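Local coordinates for protein serpin (Taeniopygia guttata, PDB 5HGC) that binds cortisol and, as a member of the serpin family, probably inhibits serine proteases, at residues F36-S41 / S171-K176; G52-T57 / Q300-G305; E186-R191 / P204-M209; S277-Y282 / V318-L323. All blocks are in the same frame, centred on the assembly; numbering follows the deposited sequence.

Interaction 1 of 4, residues F36-S41 / S171-K176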
loop_
_atom_site.group_PDB
_atom_site.type_symbol
_atom_site.label_atom_id
_atom_site.label_comp_id
_atom_site.label_asym_id
_atom_site.label_seq_id
_atom_site.Cartn_x
_atom_site.Cartn_y
_atom_site.Cartn_z
ATOM N N PHE A 36 6.071 5.262 2.142
ATOM C CA PHE A 36 5.025 4.940 1.148
ATOM C C PHE A 36 5.006 3.488 0.724
ATOM O O PHE A 36 5.950 3.019 0.109
ATOM C CB PHE A 36 5.126 5.820 -0.092
ATOM C CG PHE A 36 3.881 5.801 -0.909
ATOM C CD1 PHE A 36 2.761 6.547 -0.507
ATOM C CD2 PHE A 36 3.788 5.015 -2.058
ATOM C CE1 PHE A 36 1.579 6.521 -1.223
ATOM C CE2 PHE A 36 2.600 4.975 -2.778
ATOM C CZ PHE A 36 1.498 5.718 -2.359
ATOM N N TYR A 37 3.918 2.795 1.021
ATOM C CA TYR A 37 3.783 1.388 0.693
ATOM C C TYR A 37 2.326 1.014 0.444
ATOM O O TYR A 37 1.417 1.856 0.585
ATOM C CB TYR A 37 4.447 0.489 1.756
ATOM C CG TYR A 37 3.740 0.508 3.095
ATOM C CD1 TYR A 37 4.027 1.514 4.057
ATOM C CD2 TYR A 37 2.806 -0.474 3.423
ATOM C CE1 TYR A 37 3.367 1.544 5.275
ATOM C CE2 TYR A 37 2.135 -0.448 4.629
ATOM C CZ TYR A 37 2.421 0.566 5.545
ATOM O OH TYR A 37 1.777 0.580 6.775
ATOM N N SER A 38 2.121 -0.226 -0.050
ATOM C CA SER A 38 0.779 -0.791 -0.273
ATOM C C SER A 38 0.489 -1.953 0.680
ATOM O O SER A 38 0.945 -3.049 0.465
ATOM C CB SER A 38 0.524 -1.152 -1.730
ATOM O OG SER A 38 -0.771 -1.749 -1.859
ATOM N N PRO A 39 -0.263 -1.695 1.770
ATOM C CA PRO A 39 -0.602 -2.813 2.680
ATOM C C PRO A 39 -1.205 -4.006 1.902
ATOM O O PRO A 39 -0.772 -5.145 2.064
ATOM C CB PRO A 39 -1.682 -2.219 3.597
ATOM C CG PRO A 39 -1.615 -0.749 3.434
ATOM C CD PRO A 39 -0.921 -0.423 2.142
ATOM N N VAL A 40 -2.192 -3.738 1.057
ATOM C CA VAL A 40 -2.911 -4.813 0.433
ATOM C C VAL A 40 -1.977 -5.676 -0.405
ATOM O O VAL A 40 -2.125 -6.897 -0.388
ATOM C CB VAL A 40 -4.113 -4.326 -0.395
ATOM C CG1 VAL A 40 -3.707 -3.402 -1.592
ATOM C CG2 VAL A 40 -5.019 -5.519 -0.709
ATOM N N SER A 41 -1.020 -5.035 -1.084
ATOM C CA SER A 41 -0.026 -5.688 -1.865
ATOM C C SER A 41 0.906 -6.556 -0.992
ATOM O O SER A 41 1.153 -7.711 -1.342
ATOM C CB SER A 41 0.730 -4.655 -2.680
ATOM O OG SER A 41 1.985 -5.179 -3.066
ATOM N N SER A 171 6.759 -7.644 -4.627
ATOM C CA SER A 171 5.447 -7.011 -4.896
ATOM C C SER A 171 5.605 -5.563 -5.266
ATOM O O SER A 171 6.386 -4.810 -4.655
ATOM C CB SER A 171 4.396 -7.203 -3.809
ATOM O OG SER A 171 4.801 -6.455 -2.686
ATOM N N PHE A 172 4.858 -5.174 -6.292
ATOM C CA PHE A 172 4.949 -3.836 -6.755
ATOM C C PHE A 172 3.603 -3.384 -7.270
ATOM O O PHE A 172 2.778 -4.189 -7.670
ATOM C CB PHE A 172 6.047 -3.714 -7.802
ATOM C CG PHE A 172 5.950 -4.730 -8.899
ATOM C CD1 PHE A 172 6.361 -6.072 -8.688
ATOM C CD2 PHE A 172 5.462 -4.365 -10.167
ATOM C CE1 PHE A 172 6.263 -7.010 -9.728
ATOM C CE2 PHE A 172 5.387 -5.313 -11.208
ATOM C CZ PHE A 172 5.779 -6.624 -10.988
ATOM N N VAL A 173 3.400 -2.077 -7.277
ATOM C CA VAL A 173 2.080 -1.485 -7.610
ATOM C C VAL A 173 2.279 -0.012 -7.850
ATOM O O VAL A 173 2.961 0.650 -7.070
ATOM C CB VAL A 173 1.008 -1.753 -6.517
ATOM C CG1 VAL A 173 1.519 -1.320 -5.152
ATOM C CG2 VAL A 173 -0.303 -1.120 -6.908
ATOM N N TYR A 174 1.738 0.451 -8.973
ATOM C CA TYR A 174 1.678 1.868 -9.327
ATOM C C TYR A 174 0.179 2.270 -9.357
ATOM O O TYR A 174 -0.679 1.479 -9.810
ATOM C CB TYR A 174 2.325 2.156 -10.704
ATOM C CG TYR A 174 1.958 3.534 -11.266
ATOM C CD1 TYR A 174 2.724 4.692 -10.938
ATOM C CD2 TYR A 174 0.819 3.711 -12.105
ATOM C CE1 TYR A 174 2.405 5.953 -11.476
ATOM C CE2 TYR A 174 0.471 4.983 -12.605
ATOM C CZ TYR A 174 1.259 6.081 -12.284
ATOM O OH TYR A 174 0.918 7.301 -12.786
ATOM N N PHE A 175 -0.124 3.496 -8.901
ATOM C CA PHE A 175 -1.471 4.006 -8.988
ATOM C C PHE A 175 -1.440 5.494 -9.292
ATOM O O PHE A 175 -0.546 6.233 -8.836
ATOM C CB PHE A 175 -2.239 3.685 -7.679
ATOM C CG PHE A 175 -3.697 4.139 -7.663
ATOM C CD1 PHE A 175 -4.691 3.449 -8.404
ATOM C CD2 PHE A 175 -4.088 5.262 -6.918
ATOM C CE1 PHE A 175 -6.036 3.870 -8.393
ATOM C CE2 PHE A 175 -5.431 5.682 -6.910
ATOM C CZ PHE A 175 -6.414 4.988 -7.650
ATOM N N LYS A 176 -2.412 5.925 -10.080
ATOM C CA LYS A 176 -2.782 7.342 -10.226
ATOM C C LYS A 176 -4.295 7.395 -10.289
ATOM O O LYS A 176 -4.964 6.740 -11.142
ATOM C CB LYS A 176 -2.162 7.962 -11.467
ATOM C CG LYS A 176 -2.645 9.370 -11.790
ATOM C CD LYS A 176 -1.611 10.114 -12.641
ATOM C CE LYS A 176 -2.090 11.505 -12.962
ATOM N NZ LYS A 176 -1.423 12.147 -14.116
#
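S38 and S41 meet S171 and V173 mainly through small side chains, and no ring face or edge is used between the two segments. The rings of these segments turn elsewhere: F36 lies against F369 with the planes about 15° apart, and F172 points away from the contact toward helix 135-149. The imidazole of H319 is the flat group that serves both sides, hydrogen-bonded through ND1 to S171 OG and through NE2 to S38 N.

The apolar part is carried by one methyl. V173 CG1 stands between its own backbone N and carbonyl carbon (chi1 53°), a placement that brings it within 3.6 Å of S38 CB. The same methyl is 4.2 Å from S41 CB and thus lies against both serines of the helix start.

The polar part is loose. S171 OG approaches S41 OG at 3.1 Å, a weak contact and an unsettled one, because S171 OG also bonds H319 ND1, its stronger partner. S38 is the N-cap of helix 39-52: its OG accepts from S41 N at 3.4 Å, a long and weak capping bond, while also bonding to L368 O. All the touching residues are buried.

A helix start with two serines, packed against strand 167-176 and tied to a histidine on the adjacent strand 316-325, is the shutter region of the serpin fold, over which sheet A opens in inhibitory members.

Interaction 2 of 4, residues G52-T57 / Q300-G305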
loop_
_atom_site.group_PDB
_atom_site.type_symbol
_atom_site.label_atom_id
_atom_site.label_comp_id
_atom_site.label_asym_id
_atom_site.label_seq_id
_atom_site.Cartn_x
_atom_site.Cartn_y
_atom_site.Cartn_z
ATOM N N GLY A 52 2.169 -22.187 -0.282
ATOM C CA GLY A 52 3.233 -23.150 -0.287
ATOM C C GLY A 52 3.881 -23.512 1.037
ATOM O O GLY A 52 4.798 -24.340 1.033
ATOM N N ALA A 53 3.459 -22.896 2.146
ATOM C CA ALA A 53 4.139 -23.086 3.418
ATOM C C ALA A 53 3.430 -24.174 4.176
ATOM O O ALA A 53 2.271 -24.502 3.877
ATOM C CB ALA A 53 4.221 -21.795 4.219
ATOM N N ARG A 54 4.153 -24.783 5.119
ATOM C CA ARG A 54 3.605 -25.837 5.960
ATOM C C ARG A 54 3.911 -25.531 7.427
ATOM O O ARG A 54 4.851 -24.761 7.727
ATOM C CB ARG A 54 4.119 -27.229 5.516
ATOM C CG ARG A 54 3.649 -27.709 4.124
ATOM C CD ARG A 54 2.126 -27.898 3.871
ATOM N NE ARG A 54 1.832 -28.290 2.461
ATOM C CZ ARG A 54 1.648 -27.460 1.397
ATOM N NH1 ARG A 54 1.695 -26.115 1.513
ATOM N NH2 ARG A 54 1.389 -27.984 0.181
ATOM N N SER A 55 3.101 -26.096 8.336
ATOM C CA SER A 55 3.409 -26.069 9.770
ATOM C C SER A 55 3.585 -24.640 10.350
ATOM O O SER A 55 2.726 -23.767 10.154
ATOM C CB SER A 55 4.626 -26.984 10.076
ATOM O OG SER A 55 4.213 -28.341 9.996
ATOM N N ALA A 56 4.704 -24.410 11.038
ATOM C CA ALA A 56 4.899 -23.190 11.794
ATOM C C ALA A 56 5.297 -22.047 10.876
ATOM O O ALA A 56 4.996 -20.877 11.181
ATOM C CB ALA A 56 5.946 -23.395 12.886
ATOM N N THR A 57 5.970 -22.374 9.764
ATOM C CA THR A 57 6.194 -21.372 8.700
ATOM C C THR A 57 4.863 -20.764 8.228
ATOM O O THR A 57 4.728 -19.562 8.155
ATOM C CB THR A 57 6.964 -21.943 7.520
ATOM O OG1 THR A 57 8.149 -22.495 8.045
ATOM C CG2 THR A 57 7.376 -20.831 6.520
ATOM N N GLN A 300 14.911 -22.740 8.828
ATOM C CA GLN A 300 13.907 -23.579 9.448
ATOM C C GLN A 300 12.597 -23.468 8.664
ATOM O O GLN A 300 11.609 -24.094 9.053
ATOM C CB GLN A 300 13.728 -23.264 10.956
ATOM C CG GLN A 300 14.935 -23.620 11.839
ATOM C CD GLN A 300 16.051 -22.546 11.798
ATOM O OE1 GLN A 300 15.842 -21.395 12.224
ATOM N NE2 GLN A 300 17.240 -22.918 11.273
ATOM N N ALA A 301 12.590 -22.672 7.574
ATOM C CA ALA A 301 11.406 -22.536 6.663
ATOM C C ALA A 301 10.946 -23.877 6.176
ATOM O O ALA A 301 11.778 -24.676 5.797
ATOM C CB ALA A 301 11.746 -21.670 5.474
ATOM N N ASP A 302 9.646 -24.153 6.247
ATOM C CA ASP A 302 9.056 -25.274 5.521
ATOM C C ASP A 302 8.223 -24.691 4.364
ATOM O O ASP A 302 6.998 -24.399 4.502
ATOM C CB ASP A 302 8.205 -26.138 6.432
ATOM C CG ASP A 302 7.684 -27.369 5.742
ATOM O OD1 ASP A 302 7.939 -27.517 4.516
ATOM O OD2 ASP A 302 7.041 -28.216 6.424
ATOM N N LEU A 303 8.906 -24.477 3.240
ATOM C CA LEU A 303 8.241 -24.155 1.958
ATOM C C LEU A 303 8.101 -25.377 1.005
ATOM O O LEU A 303 8.230 -25.257 -0.235
ATOM C CB LEU A 303 8.900 -22.929 1.286
ATOM C CG LEU A 303 8.765 -21.638 2.129
ATOM C CD1 LEU A 303 9.532 -20.524 1.461
ATOM C CD2 LEU A 303 7.314 -21.194 2.400
ATOM N N SER A 304 7.802 -26.541 1.598
ATOM C CA SER A 304 7.838 -27.796 0.852
ATOM C C SER A 304 6.708 -27.874 -0.162
ATOM O O SER A 304 6.844 -28.582 -1.158
ATOM C CB SER A 304 7.856 -29.019 1.775
ATOM O OG SER A 304 6.646 -29.129 2.514
ATOM N N GLY A 305 5.622 -27.120 0.083
ATOM C CA GLY A 305 4.556 -26.905 -0.872
ATOM C C GLY A 305 4.983 -26.187 -2.128
ATOM O O GLY A 305 4.247 -26.230 -3.135
HETATM O O HOH W 1 1.581 -26.654 -2.594
HETATM O O HOH W 2 6.311 -29.708 9.296
#
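An Asx turn at D302 leads into helix 304-307 and packs against the bend that joins helices 39-52 and 55-64, so R54, T57 and D302 bring together parts of the serpin fold far apart in sequence. In the turn, D302 OD1 accepts from S304 N at 3.1 Å, nearly along its C-O axis, and from S304 OG on its syn side. Two donors on OD1 are likely to restrain the carboxylate's rotation.

Two hydrogen bonds cross the contact at D302's backbone. T57 OG1 accepts a hydrogen bond from D302 N at 2.9 Å, almost straight at 172° at the hydrogen; with OG1 anti to its carbonyl carbon (chi1 -55°), the hydroxyl is aimed at that N-H. R54 N in turn donates to D302 O. Beside these, A53 CB rests on L303 CD2 at 3.6 Å.

R54 does not form a salt bridge with D302: its NE stays 6.5 Å from OD1, and the nearest side-chain approach is R54 CB to OD2. The chain instead bends at chi2 (-61°) and folds back, letting NH1 donate to A53 O and also to L51 O, a residue of the amino-sugar pocket nearby. G305 CA lies over one face of the guanidinium, offset toward its rim. At the guanidinium's edge, in plane, a water accepts from R54 NH2 at 3.1 Å and donates to G305 O at 2.8 Å.

Interaction 3 of 4, residues E186-R191 / P204-M209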
loop_
_atom_site.group_PDB
_atom_site.type_symbol
_atom_site.label_atom_id
_atom_site.label_comp_id
_atom_site.label_asym_id
_atom_site.label_seq_id
_atom_site.Cartn_x
_atom_site.Cartn_y
_atom_site.Cartn_z
ATOM N N GLU A 186 -5.512 25.819 -13.834
ATOM C CA GLU A 186 -5.189 27.269 -13.960
ATOM C C GLU A 186 -4.653 27.788 -12.629
ATOM O O GLU A 186 -3.732 28.581 -12.639
ATOM C CB GLU A 186 -6.389 28.121 -14.439
ATOM N N HIS A 187 -5.170 27.275 -11.496
ATOM C CA HIS A 187 -4.812 27.783 -10.135
ATOM C C HIS A 187 -3.731 27.087 -9.331
ATOM O O HIS A 187 -3.473 27.482 -8.195
ATOM C CB HIS A 187 -6.055 27.962 -9.265
ATOM C CG HIS A 187 -7.018 28.956 -9.820
ATOM N ND1 HIS A 187 -8.293 28.609 -10.218
ATOM C CD2 HIS A 187 -6.869 30.271 -10.108
ATOM C CE1 HIS A 187 -8.899 29.676 -10.702
ATOM N NE2 HIS A 187 -8.056 30.694 -10.652
ATOM N N THR A 188 -3.070 26.083 -9.905
ATOM C CA THR A 188 -1.904 25.482 -9.251
ATOM C C THR A 188 -0.756 26.500 -9.332
ATOM O O THR A 188 -0.520 27.028 -10.420
ATOM C CB THR A 188 -1.532 24.143 -9.919
ATOM O OG1 THR A 188 -2.607 23.221 -9.737
ATOM C CG2 THR A 188 -0.255 23.536 -9.308
ATOM N N GLU A 189 -0.096 26.779 -8.204
ATOM C CA GLU A 189 1.006 27.739 -8.113
ATOM C C GLU A 189 2.015 27.169 -7.149
ATOM O O GLU A 189 1.625 26.477 -6.193
ATOM C CB GLU A 189 0.562 29.093 -7.488
ATOM C CG GLU A 189 -0.756 29.729 -7.948
ATOM C CD GLU A 189 -0.790 30.206 -9.421
ATOM O OE1 GLU A 189 -1.924 30.447 -9.932
ATOM O OE2 GLU A 189 0.285 30.349 -10.078
ATOM N N GLU A 190 3.299 27.423 -7.385
ATOM C CA GLU A 190 4.311 26.919 -6.462
ATOM C C GLU A 190 4.214 27.706 -5.175
ATOM O O GLU A 190 4.138 28.933 -5.203
ATOM C CB GLU A 190 5.749 26.866 -7.049
ATOM C CG GLU A 190 6.471 28.183 -7.339
ATOM C CD GLU A 190 7.994 28.062 -7.255
ATOM O OE1 GLU A 190 8.656 29.078 -6.957
ATOM O OE2 GLU A 190 8.535 26.952 -7.472
ATOM N N ARG A 191 4.142 26.969 -4.069
ATOM C CA ARG A 191 4.004 27.508 -2.732
ATOM C C ARG A 191 4.940 26.751 -1.821
ATOM O O ARG A 191 5.521 25.746 -2.219
ATOM C CB ARG A 191 2.565 27.354 -2.226
ATOM C CG ARG A 191 1.583 28.385 -2.779
ATOM C CD ARG A 191 0.166 28.124 -2.289
ATOM N NE ARG A 191 -0.039 28.516 -0.896
ATOM C CZ ARG A 191 -0.587 29.660 -0.510
ATOM N NH1 ARG A 191 -0.745 29.917 0.784
ATOM N NH2 ARG A 191 -0.990 30.534 -1.418
ATOM N N PRO A 204 4.419 22.336 -6.247
ATOM C CA PRO A 204 3.213 22.883 -6.893
ATOM C C PRO A 204 1.955 22.544 -6.058
ATOM O O PRO A 204 1.553 21.376 -5.944
ATOM C CB PRO A 204 3.197 22.235 -8.295
ATOM C CG PRO A 204 4.138 21.074 -8.215
ATOM C CD PRO A 204 5.101 21.321 -7.067
ATOM N N MET A 205 1.381 23.580 -5.449
ATOM C CA MET A 205 0.238 23.454 -4.557
ATOM C C MET A 205 -1.055 23.642 -5.352
ATOM O O MET A 205 -1.274 24.689 -5.953
ATOM C CB MET A 205 0.382 24.474 -3.452
ATOM C CG MET A 205 -0.628 24.335 -2.348
ATOM S SD MET A 205 -0.300 22.900 -1.324
ATOM C CE MET A 205 1.152 23.292 -0.328
ATOM N N MET A 206 -1.864 22.580 -5.423
ATOM C CA MET A 206 -3.110 22.609 -6.172
ATOM C C MET A 206 -4.132 23.269 -5.287
ATOM O O MET A 206 -3.918 23.355 -4.067
ATOM C CB MET A 206 -3.580 21.218 -6.510
ATOM C CG MET A 206 -2.515 20.330 -7.105
ATOM S SD MET A 206 -3.266 18.777 -7.627
ATOM C CE MET A 206 -3.396 17.789 -6.115
ATOM N N TYR A 207 -5.221 23.737 -5.904
ATOM C CA TYR A 207 -6.250 24.532 -5.256
ATOM C C TYR A 207 -7.588 24.169 -5.805
ATOM O O TYR A 207 -7.792 24.021 -7.034
ATOM C CB TYR A 207 -6.045 26.058 -5.462
ATOM C CG TYR A 207 -7.237 26.849 -4.958
ATOM C CD1 TYR A 207 -7.420 27.056 -3.581
ATOM C CD2 TYR A 207 -8.235 27.347 -5.855
ATOM C CE1 TYR A 207 -8.512 27.744 -3.091
ATOM C CE2 TYR A 207 -9.355 28.044 -5.372
ATOM C CZ TYR A 207 -9.490 28.238 -3.976
ATOM O OH TYR A 207 -10.616 28.862 -3.434
ATOM N N GLN A 208 -8.532 24.112 -4.887
ATOM C CA GLN A 208 -9.911 23.889 -5.238
ATOM C C GLN A 208 -10.807 24.460 -4.128
ATOM O O GLN A 208 -10.470 24.415 -2.932
ATOM C CB GLN A 208 -10.078 22.390 -5.364
ATOM C CG GLN A 208 -11.293 21.938 -6.098
ATOM C CD GLN A 208 -11.580 20.475 -5.851
ATOM O OE1 GLN A 208 -12.747 20.103 -5.888
ATOM N NE2 GLN A 208 -10.536 19.634 -5.584
ATOM N N MET A 209 -11.955 24.989 -4.516
ATOM C CA MET A 209 -12.952 25.457 -3.534
ATOM C C MET A 209 -14.233 24.634 -3.650
ATOM O O MET A 209 -14.725 24.461 -4.742
ATOM C CB MET A 209 -13.225 26.930 -3.784
ATOM C CG MET A 209 -14.099 27.601 -2.732
ATOM S SD MET A 209 -14.461 29.354 -3.018
ATOM C CE MET A 209 -15.353 29.314 -4.600
HETATM O O HOH W 3 -2.561 27.181 -5.493
HETATM O O HOH W 4 -5.221 23.397 -8.813
#
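Backbone hydrogen bonds hold E189 to M205, an antiparallel hydrogen-bonded pair: M205 N donates to E189 O at 3.0 Å and E189 N to M205 O at 3.3 Å. In the first of these the donor stands 40° out of the carbonyl plane of E189. The short segments 189-191 and 204-209 run at 119°, far from squarely antiparallel. Next to it, E190 and P204 form a non-hydrogen-bonded pair.

Two waters extend the pairing where the first segment leaves the strand. One donates to both H187 O and M205 O, so M205 O accepts from both E189 N and a water. The other bridges T188 OG1, to which it donates at 2.8 Å, and Y207 N, from which it accepts at 2.9 Å. T188 OG1 is also hydrogen-bonded to E327 OE1.

Side-chain packing supplements the backbone bonds. T188 lies alongside P204 and M206, pointing the same way as both; a chi1 of -64° sets OG1 anti to the carbonyl carbon and CG2 anti to the backbone N, and CG2 reaches P204 CB at 3.8 Å while OG1 sits 3.9 Å from M206 CG. A valine in place of T188 would probably leave the bridging water and E327 without their hydroxyl partner. H187 CB touches Y207 CD2 at 4.1 Å. The aliphatic part of R191 crosses M205 obliquely, though R191 has two conformers and this detail is less certain.

Strand 204-209 continues the pairing on its other side with strand 265-283; the arrangement is the two-stranded hairpin of serpin sheet C, the region known as the gate.

Interaction 4 of 4, residues S277-Y282 / V318-L323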
loop_
_atom_site.group_PDB
_atom_site.type_symbol
_atom_site.label_atom_id
_atom_site.label_comp_id
_atom_site.label_asym_id
_atom_site.label_seq_id
_atom_site.Cartn_x
_atom_site.Cartn_y
_atom_site.Cartn_z
ATOM N N SER A 277 4.506 13.239 -6.560
ATOM C CA SER A 277 4.671 11.796 -6.874
ATOM C C SER A 277 5.496 11.256 -5.789
ATOM O O SER A 277 6.392 11.949 -5.318
ATOM C CB SER A 277 5.476 11.620 -8.149
ATOM O OG SER A 277 4.757 12.193 -9.214
ATOM N N ILE A 278 5.248 10.011 -5.412
ATOM C CA ILE A 278 6.041 9.384 -4.364
ATOM C C ILE A 278 6.310 7.866 -4.621
ATOM O O ILE A 278 5.423 7.184 -5.112
ATOM C CB ILE A 278 5.424 9.705 -2.967
ATOM C CG1 ILE A 278 6.460 9.414 -1.854
ATOM C CG2 ILE A 278 4.066 9.028 -2.795
ATOM C CD1 ILE A 278 5.969 9.672 -0.441
ATOM N N SER A 279 7.532 7.380 -4.308
ATOM C CA SER A 279 7.912 5.944 -4.322
ATOM C C SER A 279 8.267 5.516 -2.938
ATOM O O SER A 279 8.895 6.255 -2.207
ATOM C CB SER A 279 9.200 5.690 -5.112
ATOM O OG SER A 279 8.991 5.751 -6.481
ATOM N N GLY A 280 7.940 4.296 -2.583
ATOM C CA GLY A 280 8.576 3.686 -1.436
ATOM C C GLY A 280 9.150 2.367 -1.944
ATOM O O GLY A 280 8.514 1.666 -2.766
ATOM N N SER A 281 10.345 2.025 -1.473
ATOM C CA SER A 281 11.025 0.832 -1.973
ATOM C C SER A 281 11.682 0.161 -0.819
ATOM O O SER A 281 12.604 0.704 -0.280
ATOM C CB SER A 281 12.066 1.232 -2.994
ATOM O OG SER A 281 12.320 0.124 -3.815
ATOM N N TYR A 282 11.193 -0.979 -0.380
ATOM C CA TYR A 282 11.757 -1.562 0.842
ATOM C C TYR A 282 12.069 -3.059 0.748
ATOM O O TYR A 282 11.344 -3.819 0.121
ATOM C CB TYR A 282 10.851 -1.292 2.065
ATOM C CG TYR A 282 10.281 0.098 2.126
ATOM C CD1 TYR A 282 10.946 1.094 2.803
ATOM C CD2 TYR A 282 9.077 0.414 1.487
ATOM C CE1 TYR A 282 10.442 2.375 2.858
ATOM C CE2 TYR A 282 8.557 1.701 1.531
ATOM C CZ TYR A 282 9.247 2.682 2.226
ATOM O OH TYR A 282 8.788 3.979 2.267
ATOM N N VAL A 318 11.264 -7.667 -1.735
ATOM C CA VAL A 318 11.228 -6.249 -2.099
ATOM C C VAL A 318 9.806 -5.827 -2.412
ATOM O O VAL A 318 9.132 -6.496 -3.198
ATOM C CB VAL A 318 12.126 -5.930 -3.295
ATOM C CG1 VAL A 318 12.194 -4.418 -3.497
ATOM C CG2 VAL A 318 13.528 -6.432 -2.973
ATOM N N HIS A 319 9.356 -4.745 -1.765
ATOM C CA HIS A 319 8.075 -4.108 -2.058
ATOM C C HIS A 319 8.265 -2.706 -2.603
ATOM O O HIS A 319 8.969 -1.916 -1.986
ATOM C CB HIS A 319 7.218 -4.051 -0.823
ATOM C CG HIS A 319 5.951 -3.290 -1.031
ATOM N ND1 HIS A 319 4.904 -3.780 -1.787
ATOM C CD2 HIS A 319 5.580 -2.051 -0.626
ATOM C CE1 HIS A 319 3.934 -2.880 -1.813
ATOM N NE2 HIS A 319 4.319 -1.825 -1.112
ATOM N N LYS A 320 7.686 -2.380 -3.756
ATOM C CA LYS A 320 7.772 -0.997 -4.250
ATOM C C LYS A 320 6.375 -0.483 -4.614
ATOM O O LYS A 320 5.667 -1.108 -5.428
ATOM C CB LYS A 320 8.759 -0.849 -5.425
ATOM C CG LYS A 320 9.167 0.585 -5.788
ATOM C CD LYS A 320 10.338 0.580 -6.759
ATOM C CE LYS A 320 11.074 1.927 -6.912
ATOM N NZ LYS A 320 10.618 2.877 -7.994
ATOM N N ALA A 321 5.970 0.628 -3.988
ATOM C CA ALA A 321 4.681 1.264 -4.299
ATOM C C ALA A 321 4.941 2.632 -4.882
ATOM O O ALA A 321 5.841 3.333 -4.471
ATOM C CB ALA A 321 3.779 1.374 -3.083
ATOM N N SER A 322 4.117 3.027 -5.826
ATOM C CA SER A 322 4.346 4.243 -6.515
ATOM C C SER A 322 3.016 4.935 -6.846
ATOM O O SER A 322 2.019 4.300 -7.247
ATOM C CB SER A 322 5.149 3.895 -7.742
ATOM O OG SER A 322 5.566 5.050 -8.351
ATOM N N LEU A 323 3.003 6.244 -6.705
ATOM C CA LEU A 323 1.754 7.007 -6.783
ATOM C C LEU A 323 2.005 8.337 -7.427
ATOM O O LEU A 323 2.945 9.038 -7.072
ATOM C CB LEU A 323 1.201 7.225 -5.362
ATOM C CG LEU A 323 0.046 8.237 -5.178
ATOM C CD1 LEU A 323 -1.282 7.675 -5.726
ATOM C CD2 LEU A 323 -0.100 8.711 -3.719
HETATM O O HOH W 5 8.403 4.336 -9.547
#
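V318, one residue before the first pair, sets CG1 3.8 Å from Y282 O. At H319 the two strands exchange a pair of bonds, H319 N to Y282 O and Y282 N to H319 O, each 2.9 Å and 167° at the hydrogen. The imidazole leaves on the same face as the Y282 ring, toward S171 and S38.

K320 points to the other face, level with S281. Its chain runs extended, CG anti to the backbone N (chi1 -166°), and only the last torsion bends. Along the way CG passes 3.3 Å from G280 O and CD 3.6 Å from S281 OG. The ammonium ends near S279, where a water accepts weakly from NZ and also meets S322 OG at 3.2 Å. Shortening K320 to an alanine would remove the aliphatic stem beside S281 and is likely to leave the water without its charged donor.

A321 exchanges two 3.0 Å bonds with G280. The Y282 ring leans over G280, and a side chain at that glycine would run into Y282 CE2. S322 faces S279 in a non-hydrogen-bonded pair, with S322 CA 3.4 Å from I278 O. L323 closes the series by trading bonds with I278, whose CG2 lies 4.2 Å from L323 CB. The axes of these short segments are 178° apart, and five successive bridges show an unbroken register.

On its far edge strand 318-323 pairs in parallel with strand 167-176. The face of I278, A321 and L323 covers F36 of strand 35-37, whose backbone N bonds Y282 OH, while H319 packs on the start of helix 39-52.

In the fold
Interactions 1 and 4 form one region: their centres are 7 Å apart, and F175 N lies 2.8 Å from S322 O where strands 167-176 and 316-325 run side by side. With these two strands directly paired, no reactive-loop strand lies between them here, consistent with a loop that is not inserted, as in native serpins. Interaction 3 lies about 25 Å from interaction 4 centre to centre, reached along strand 265-283, which also pairs with strand 200-209. Interaction 2 is at the far end, its centre about 52 Å from that of interaction 3. Along the chain, interactions 1 and 2 cross, as do 2 and 4, whereas interactions 1, 3 and 4 follow in series, so distant sequence is interwoven.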